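Local coordinates for protein ComZ (Thermus thermophilus, PDB 6QVI) that probably acts as a DNA receptor at the pilus tip in natural competence, carrying a beta-solenoid domain on a pseudopilin-like domain, at residues A[336-341]-A[381-386]; A[105-110]-A[126-131]; A[217-222]-A[237-242]. All coordinates share one frame; numbering follows the deposited sequence.

Interaction 1 of 3, residues A[336-341]-A[381-386]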
# COMPACT_ATOMS: atom_id res chain seq x y z
N LEU A 336 26.73 3.88 -12.12
CA LEU A 336 27.03 2.50 -11.78
C LEU A 336 26.31 1.66 -12.82
O LEU A 336 25.08 1.58 -12.82
CB LEU A 336 26.49 2.18 -10.40
CG LEU A 336 26.93 1.00 -9.55
CD1 LEU A 336 26.11 1.09 -8.30
CD2 LEU A 336 26.72 -0.29 -10.21
N THR A 337 27.05 0.98 -13.67
CA THR A 337 26.42 0.10 -14.62
C THR A 337 26.88 -1.25 -14.22
O THR A 337 28.01 -1.46 -13.96
CB THR A 337 26.74 0.44 -16.07
OG1 THR A 337 27.33 -0.67 -16.73
CG2 THR A 337 27.64 1.61 -16.16
N LEU A 338 25.99 -2.20 -14.18
CA LEU A 338 26.38 -3.53 -13.74
C LEU A 338 26.97 -4.29 -14.92
O LEU A 338 28.20 -4.37 -15.03
CB LEU A 338 25.19 -4.25 -13.13
CG LEU A 338 24.74 -3.63 -11.82
CD1 LEU A 338 23.82 -4.57 -11.14
CD2 LEU A 338 25.91 -3.43 -10.96
N ASP A 339 26.14 -4.85 -15.80
CA ASP A 339 26.62 -5.49 -17.06
C ASP A 339 27.55 -6.68 -16.80
O ASP A 339 27.24 -7.53 -15.96
CB ASP A 339 27.23 -4.40 -17.94
CG ASP A 339 27.11 -4.72 -19.43
OD1 ASP A 339 26.69 -5.85 -19.76
OD2 ASP A 339 27.39 -3.83 -20.26
N THR A 340 28.68 -6.78 -17.50
CA THR A 340 29.49 -8.00 -17.61
C THR A 340 30.70 -8.10 -16.66
O THR A 340 31.51 -9.03 -16.82
CB THR A 340 29.96 -8.16 -19.06
OG1 THR A 340 30.75 -9.35 -19.19
CG2 THR A 340 30.75 -6.95 -19.50
N GLN A 341 30.96 -7.15 -15.77
CA GLN A 341 32.05 -7.36 -14.82
C GLN A 341 31.54 -7.30 -13.39
O GLN A 341 30.92 -6.32 -12.98
CB GLN A 341 33.21 -6.40 -15.04
CG GLN A 341 34.31 -6.76 -14.05
CD GLN A 341 35.13 -8.00 -14.47
OE1 GLN A 341 35.34 -8.28 -15.65
NE2 GLN A 341 35.56 -8.77 -13.45
N ALA A 381 22.23 4.46 -11.84
CA ALA A 381 22.44 3.03 -11.90
C ALA A 381 21.79 2.50 -13.15
O ALA A 381 20.67 2.90 -13.48
CB ALA A 381 21.88 2.33 -10.65
N VAL A 382 22.49 1.61 -13.86
CA VAL A 382 21.88 0.88 -14.96
C VAL A 382 22.25 -0.58 -14.73
O VAL A 382 23.40 -0.89 -14.36
CB VAL A 382 22.38 1.37 -16.36
CG1 VAL A 382 22.42 2.93 -16.44
CG2 VAL A 382 23.62 0.64 -16.83
N LEU A 383 21.25 -1.47 -14.80
CA LEU A 383 21.46 -2.91 -14.82
C LEU A 383 21.20 -3.31 -16.25
O LEU A 383 20.07 -3.20 -16.74
CB LEU A 383 20.53 -3.68 -13.88
CG LEU A 383 20.62 -3.48 -12.39
CD1 LEU A 383 19.91 -2.24 -12.06
CD2 LEU A 383 19.91 -4.65 -11.77
N ASN A 384 22.25 -3.75 -16.93
CA ASN A 384 22.19 -3.88 -18.37
C ASN A 384 21.97 -5.31 -18.83
O ASN A 384 21.91 -5.53 -20.04
CB ASN A 384 23.47 -3.33 -18.97
CG ASN A 384 23.25 -2.74 -20.33
OD1 ASN A 384 23.90 -1.77 -20.72
ND2 ASN A 384 22.33 -3.34 -21.09
N ARG A 385 21.78 -6.26 -17.93
CA ARG A 385 21.56 -7.63 -18.37
C ARG A 385 20.60 -8.30 -17.40
O ARG A 385 20.47 -7.87 -16.25
CB ARG A 385 22.88 -8.42 -18.45
CG ARG A 385 23.93 -7.74 -19.34
CD ARG A 385 24.67 -8.71 -20.24
NE ARG A 385 24.81 -10.02 -19.63
CZ ARG A 385 24.96 -11.14 -20.33
NH1 ARG A 385 24.98 -11.08 -21.65
NH2 ARG A 385 25.07 -12.30 -19.70
N PRO A 386 19.87 -9.34 -17.84
CA PRO A 386 18.98 -10.08 -16.95
C PRO A 386 19.69 -10.53 -15.68
O PRO A 386 20.86 -10.96 -15.71
CB PRO A 386 18.55 -11.28 -17.80
CG PRO A 386 18.57 -10.77 -19.18
CD PRO A 386 19.70 -9.75 -19.25
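Segments 336-341 and 381-386 run almost exactly parallel where they touch, Leu-336 opposite Ala-381 and Thr-337 opposite Val-382, and Val-382 makes both backbone hydrogen bonds of the pair. Its N gives a bond to Leu-336 O at 2.8 Å (161° at the hydrogen), and its O takes one from Leu-338 N at 2.9 Å, so the valine reaches to the residues flanking its partner Thr-337. Weaker CA-H...O contacts fill in between, Ala-381 CA leaning on Leu-336 O and Thr-337 CA on Val-382 O.

The arrangement is that of a beta-solenoid, in which strands of successive coils stack in parallel: strand 380-383 lies between strand 335-337 and strand 409-415. On one side Leu-338 and Leu-383 lie alongside each other, pointing the same way. In both, CG is anti to the carbonyl carbon (chi1 -68° and -64°), which sends both branches the same way and helps bring Leu-338 CD1 to Leu-383 CG at 3.6 Å, and both leucines rest on Leu-368. Thr-337 and Val-382 share the other face; past the strand ends Asp-339 lies beside Asn-384.

Asp-339 opens the corner of a type II' turn from Leu-338 to Gln-341. Its carboxylate packs against Asn-384, with Asp-339 CG 3.9 Å from Asn-384 CB, while Asp-339 OD1 rests on the aliphatic part of Arg-385, 3.4 Å from CG of that arginine. Arg-385 NE stays 4.6 Å from Asp-339 OD1, too far for a salt bridge; the guanidinium finds its acid in Glu-366, through NH2. An alanine in place of Asp-339 would remove the carboxylate and would probably leave Asn-384 CB and the bent arginine chain without that neighbour, freer to shift. The backbone O of Asp-339 is hydrogen-bonded to Tyr-359 OH.

Interaction 2 of 3, residues A[105-110]-A[126-131]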
# COMPACT_ATOMS: atom_id res chain seq x y z
N ASP A 105 -19.99 7.74 8.90
CA ASP A 105 -19.71 6.31 8.84
C ASP A 105 -18.56 5.90 9.76
O ASP A 105 -18.09 4.75 9.67
CB ASP A 105 -19.40 5.88 7.40
CG ASP A 105 -18.19 6.61 6.81
OD1 ASP A 105 -17.55 6.05 5.89
OD2 ASP A 105 -17.88 7.75 7.27
N GLN A 106 -18.08 6.80 10.62
CA GLN A 106 -17.03 6.50 11.58
C GLN A 106 -17.54 6.48 13.03
O GLN A 106 -16.78 6.12 13.93
CB GLN A 106 -15.88 7.50 11.48
CG GLN A 106 -15.48 7.76 10.08
CD GLN A 106 -14.18 8.51 10.04
OE1 GLN A 106 -13.24 8.09 9.37
NE2 GLN A 106 -14.09 9.60 10.79
N LEU A 107 -18.76 6.98 13.26
CA LEU A 107 -19.35 7.03 14.59
C LEU A 107 -20.15 5.76 14.86
O LEU A 107 -21.10 5.45 14.12
CB LEU A 107 -20.23 8.27 14.72
CG LEU A 107 -19.41 9.54 14.52
CD1 LEU A 107 -20.15 10.74 15.04
CD2 LEU A 107 -18.09 9.35 15.30
N PHE A 108 -19.79 5.04 15.91
CA PHE A 108 -20.51 3.85 16.30
C PHE A 108 -20.92 3.92 17.77
O PHE A 108 -20.16 4.39 18.62
CB PHE A 108 -19.66 2.60 16.06
CG PHE A 108 -19.24 2.42 14.64
CD1 PHE A 108 -18.12 3.09 14.15
CD2 PHE A 108 -19.93 1.58 13.79
CE1 PHE A 108 -17.72 2.95 12.85
CE2 PHE A 108 -19.53 1.43 12.47
CZ PHE A 108 -18.42 2.12 12.01
N THR A 109 -22.12 3.42 18.06
CA THR A 109 -22.65 3.33 19.43
C THR A 109 -22.81 1.86 19.78
O THR A 109 -23.49 1.11 19.07
CB THR A 109 -23.99 4.09 19.58
OG1 THR A 109 -23.83 5.49 19.25
CG2 THR A 109 -24.58 3.95 21.03
N LEU A 110 -22.15 1.45 20.86
CA LEU A 110 -22.29 0.11 21.43
C LEU A 110 -23.24 0.18 22.63
O LEU A 110 -23.05 1.01 23.52
CB LEU A 110 -20.93 -0.43 21.86
CG LEU A 110 -20.84 -1.88 22.32
CD1 LEU A 110 -21.50 -2.94 21.38
CD2 LEU A 110 -19.42 -2.23 22.69
N THR A 126 -20.18 5.57 22.79
CA THR A 126 -20.02 6.02 21.43
C THR A 126 -18.53 6.12 21.10
O THR A 126 -17.78 6.82 21.79
CB THR A 126 -20.64 7.39 21.21
OG1 THR A 126 -22.05 7.30 21.37
CG2 THR A 126 -20.31 7.87 19.78
N PHE A 127 -18.14 5.50 19.99
CA PHE A 127 -16.77 5.53 19.51
C PHE A 127 -16.69 6.23 18.17
O PHE A 127 -17.63 6.24 17.39
CB PHE A 127 -16.20 4.14 19.36
CG PHE A 127 -16.44 3.27 20.49
CD1 PHE A 127 -17.65 2.61 20.62
CD2 PHE A 127 -15.46 3.09 21.45
CE1 PHE A 127 -17.88 1.77 21.69
CE2 PHE A 127 -15.70 2.27 22.53
CZ PHE A 127 -16.91 1.60 22.64
N ARG A 128 -15.48 6.63 17.84
CA ARG A 128 -15.19 7.16 16.54
C ARG A 128 -14.09 6.21 16.13
O ARG A 128 -13.11 6.10 16.80
CB ARG A 128 -14.68 8.56 16.62
CG ARG A 128 -13.53 8.82 15.68
CD ARG A 128 -13.77 10.06 14.86
NE ARG A 128 -14.18 11.18 15.67
CZ ARG A 128 -15.10 12.05 15.28
NH1 ARG A 128 -15.67 11.91 14.10
NH2 ARG A 128 -15.43 13.06 16.08
N ILE A 129 -14.29 5.50 15.05
CA ILE A 129 -13.35 4.49 14.59
C ILE A 129 -13.03 4.72 13.13
O ILE A 129 -13.94 4.75 12.29
CB ILE A 129 -13.88 3.06 14.77
CG1 ILE A 129 -14.39 2.86 16.20
CG2 ILE A 129 -12.81 2.03 14.37
CD1 ILE A 129 -14.93 1.47 16.38
N SER A 130 -11.74 4.85 12.81
CA SER A 130 -11.30 4.95 11.43
C SER A 130 -10.04 4.12 11.25
O SER A 130 -9.19 4.08 12.15
CB SER A 130 -11.11 6.42 11.04
OG SER A 130 -10.02 7.01 11.73
N ASN A 131 -9.95 3.40 10.13
CA ASN A 131 -8.78 2.57 9.85
C ASN A 131 -7.74 3.28 8.98
O ASN A 131 -8.00 4.30 8.34
CB ASN A 131 -9.23 1.27 9.18
CG ASN A 131 -9.85 0.28 10.18
OD1 ASN A 131 -9.13 -0.38 10.94
ND2 ASN A 131 -11.20 0.20 10.20
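Phe-108 and Phe-127 form the hydrogen-bonded pair at the centre of an antiparallel contact between the two arms of a beta hairpin, strands 107-115 and 120-130, in the six-stranded antiparallel sheet of the pseudopilin-like domain. As in other pilin-type folds, this sheet packs against a long N-terminal helix, here 12-40, and Phe-127 reaches it by touching Lys-29.

The two phenylalanines are joined in both directions: Phe-108 N to Phe-127 O at 2.9 Å and Phe-127 N to Phe-108 O at 2.7 Å, both nearly straight. Two residues along, Ile-129 N donates to Gln-106 O in the carbonyl plane, carrying the pairing beyond the start of strand 107-115. Leu-107 with Arg-128 and Thr-109 with Thr-126 are the non-hydrogen-bonded pairs.

The buried face belongs to the aromatic residues. Ile-129 CD1 approaches the Phe-108 ring obliquely, 4.2 Å from Phe-108 CD1, whereas Leu-110 CB meets the Phe-127 ring at its edge and in its plane, 3.8 Å from Phe-127 CE1. The Phe-127 ring also meets that of Phe-518, from the strand on the far side of 120-130.

On the opposite face Leu-107 and Arg-128 lie alongside each other, and Leu-107 CD2 sits over one face of the guanidinium, displaced toward its rim. Gln-106 NE2 lies off the guanidinium edge without a hydrogen bond, its amide plane turned 67° from that group, and Gln-106 OE1 rests against Ser-130 CB, the Ser-130 OG being bonded to Lys-515 O. At the other end of the contact Thr-109 and Thr-126 each hold the hydroxyl anti to the carbonyl carbon, which brings Thr-109 OG1 within 3.3 Å of Thr-126 OG1, a weak hydrogen bond in which either may donate.

Interaction 3 of 3, residues A[217-222]-A[237-242]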
# COMPACT_ATOMS: atom_id res chain seq x y z
N GLY A 217 -9.13 16.95 -9.41
CA GLY A 217 -9.35 16.96 -10.84
C GLY A 217 -10.48 16.11 -11.36
O GLY A 217 -11.11 15.41 -10.61
N LYS A 218 -10.75 16.23 -12.65
CA LYS A 218 -11.75 15.45 -13.37
C LYS A 218 -11.07 14.37 -14.21
O LYS A 218 -9.84 14.27 -14.26
CB LYS A 218 -12.61 16.37 -14.24
CG LYS A 218 -13.18 17.56 -13.49
CD LYS A 218 -13.55 18.66 -14.44
CE LYS A 218 -14.89 18.36 -15.03
NZ LYS A 218 -15.93 18.64 -13.99
N ILE A 219 -11.88 13.50 -14.82
CA ILE A 219 -11.41 12.46 -15.73
C ILE A 219 -12.44 12.29 -16.82
O ILE A 219 -13.65 12.48 -16.60
CB ILE A 219 -11.16 11.09 -15.05
CG1 ILE A 219 -12.48 10.44 -14.63
CG2 ILE A 219 -10.21 11.21 -13.87
CD1 ILE A 219 -12.40 8.95 -14.59
N SER A 220 -11.96 11.94 -18.01
CA SER A 220 -12.81 11.68 -19.16
C SER A 220 -12.57 10.25 -19.61
O SER A 220 -11.44 9.75 -19.55
CB SER A 220 -12.54 12.65 -20.32
OG SER A 220 -13.61 12.70 -21.25
N VAL A 221 -13.63 9.57 -20.04
CA VAL A 221 -13.52 8.18 -20.43
C VAL A 221 -14.25 8.00 -21.76
O VAL A 221 -15.48 8.16 -21.83
CB VAL A 221 -14.06 7.24 -19.35
CG1 VAL A 221 -14.40 5.89 -19.94
CG2 VAL A 221 -13.04 7.09 -18.25
N GLY A 222 -13.49 7.69 -22.82
CA GLY A 222 -14.04 7.49 -24.15
C GLY A 222 -14.14 6.02 -24.52
O GLY A 222 -13.89 5.12 -23.71
N VAL A 237 -15.06 4.24 -8.05
CA VAL A 237 -14.42 5.26 -8.87
C VAL A 237 -14.70 6.58 -8.15
O VAL A 237 -15.80 7.13 -8.23
CB VAL A 237 -14.96 5.29 -10.31
CG1 VAL A 237 -14.33 6.44 -11.08
CG2 VAL A 237 -14.74 3.95 -10.99
N PHE A 238 -13.75 7.01 -7.33
CA PHE A 238 -13.87 8.20 -6.50
C PHE A 238 -13.01 9.35 -7.04
O PHE A 238 -11.80 9.41 -6.77
CB PHE A 238 -13.50 7.82 -5.08
CG PHE A 238 -14.17 6.57 -4.63
CD1 PHE A 238 -13.45 5.41 -4.41
CD2 PHE A 238 -15.57 6.54 -4.50
CE1 PHE A 238 -14.10 4.25 -4.01
CE2 PHE A 238 -16.23 5.39 -4.09
CZ PHE A 238 -15.50 4.24 -3.84
N VAL A 239 -13.63 10.31 -7.72
CA VAL A 239 -12.88 11.33 -8.44
C VAL A 239 -13.34 12.72 -8.04
O VAL A 239 -14.52 13.06 -8.21
CB VAL A 239 -13.02 11.16 -9.97
CG1 VAL A 239 -12.46 12.38 -10.72
CG2 VAL A 239 -12.33 9.89 -10.42
N GLY A 240 -12.40 13.56 -7.60
CA GLY A 240 -12.62 14.99 -7.43
C GLY A 240 -13.77 15.35 -6.49
O GLY A 240 -13.98 14.73 -5.44
N ARG A 241 -14.52 16.38 -6.88
CA ARG A 241 -15.55 17.00 -6.06
C ARG A 241 -16.86 16.25 -6.03
O ARG A 241 -17.80 16.73 -5.40
CB ARG A 241 -15.77 18.44 -6.54
CG ARG A 241 -14.68 19.35 -6.02
CD ARG A 241 -14.58 20.67 -6.73
NE ARG A 241 -14.24 20.44 -8.12
CZ ARG A 241 -14.10 21.39 -9.03
NH1 ARG A 241 -14.23 22.68 -8.71
NH2 ARG A 241 -13.83 21.02 -10.28
N GLY A 242 -16.97 15.10 -6.66
CA GLY A 242 -18.25 14.45 -6.79
C GLY A 242 -18.33 13.63 -8.06
O GLY A 242 -17.39 13.53 -8.83
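The flat group that Val-239 and Gly-240 touch is the carbonyl of Gly-217, for no ring takes part in this contact. Val-239 CG1 approaches Gly-217 O at 3.3 Å from a little to one side of the peptide plane, and Gly-240 CA comes to the same oxygen at 3.5 Å from the other side, as a CA-H...O contact. No hydrogen bond links the two segments.

Their strands lie on different walls of the beta-solenoid domain. Strand 218-221 is the middle of three parallel strands, between 172-176 and 246-247, whereas 237-239 pairs in parallel with 212-214 and 265-266. They are joined in the interior, where Ile-219 CG2 meets Val-239 CG1 at 4.0 Å, the two side chains crossing at a slant, and the contact depends on CG1 of the valine standing anti to its backbone N (chi1 169°), which turns that methyl toward Gly-217 and Ile-219. Val-214 touches both residues, and Ile-246 closes in on Val-239.

Gly-240 begins the bend of a type II' turn from Val-239 to Gly-242, with positive phi (58°), and a CB there would run into Gly-217 O. Gly-217 likewise has backbone angles that would press a CB onto the carbonyl O of the residue before. Lys-218 NZ forms a salt bridge with Asp-245 OD2; Asp-245 OD1 accepts a hydrogen bond from Arg-241 N, and the Arg-241 guanidinium pairs with Asp-170.

From the N terminus, interaction 2 comes first, its hairpin closing within the pseudopilin-like domain after the long helix and the first strands of the sheet. The chain then enters the beta-solenoid domain, where interaction 3 closes a short loop between two walls and, later, interaction 1 closes a longer one by joining strands in parallel. The three follow in series, none enclosing or crossing another. Interactions 1 and 2 lie on opposite sides of the chain's centre, their own centres 53 Å apart, while interaction 3 comes within about 10 Å of interaction 2 at nearest atoms. Strand 517-529 finally returns to pair with 120-130, leaving the solenoid inserted between neighbouring strands of the pilin sheet.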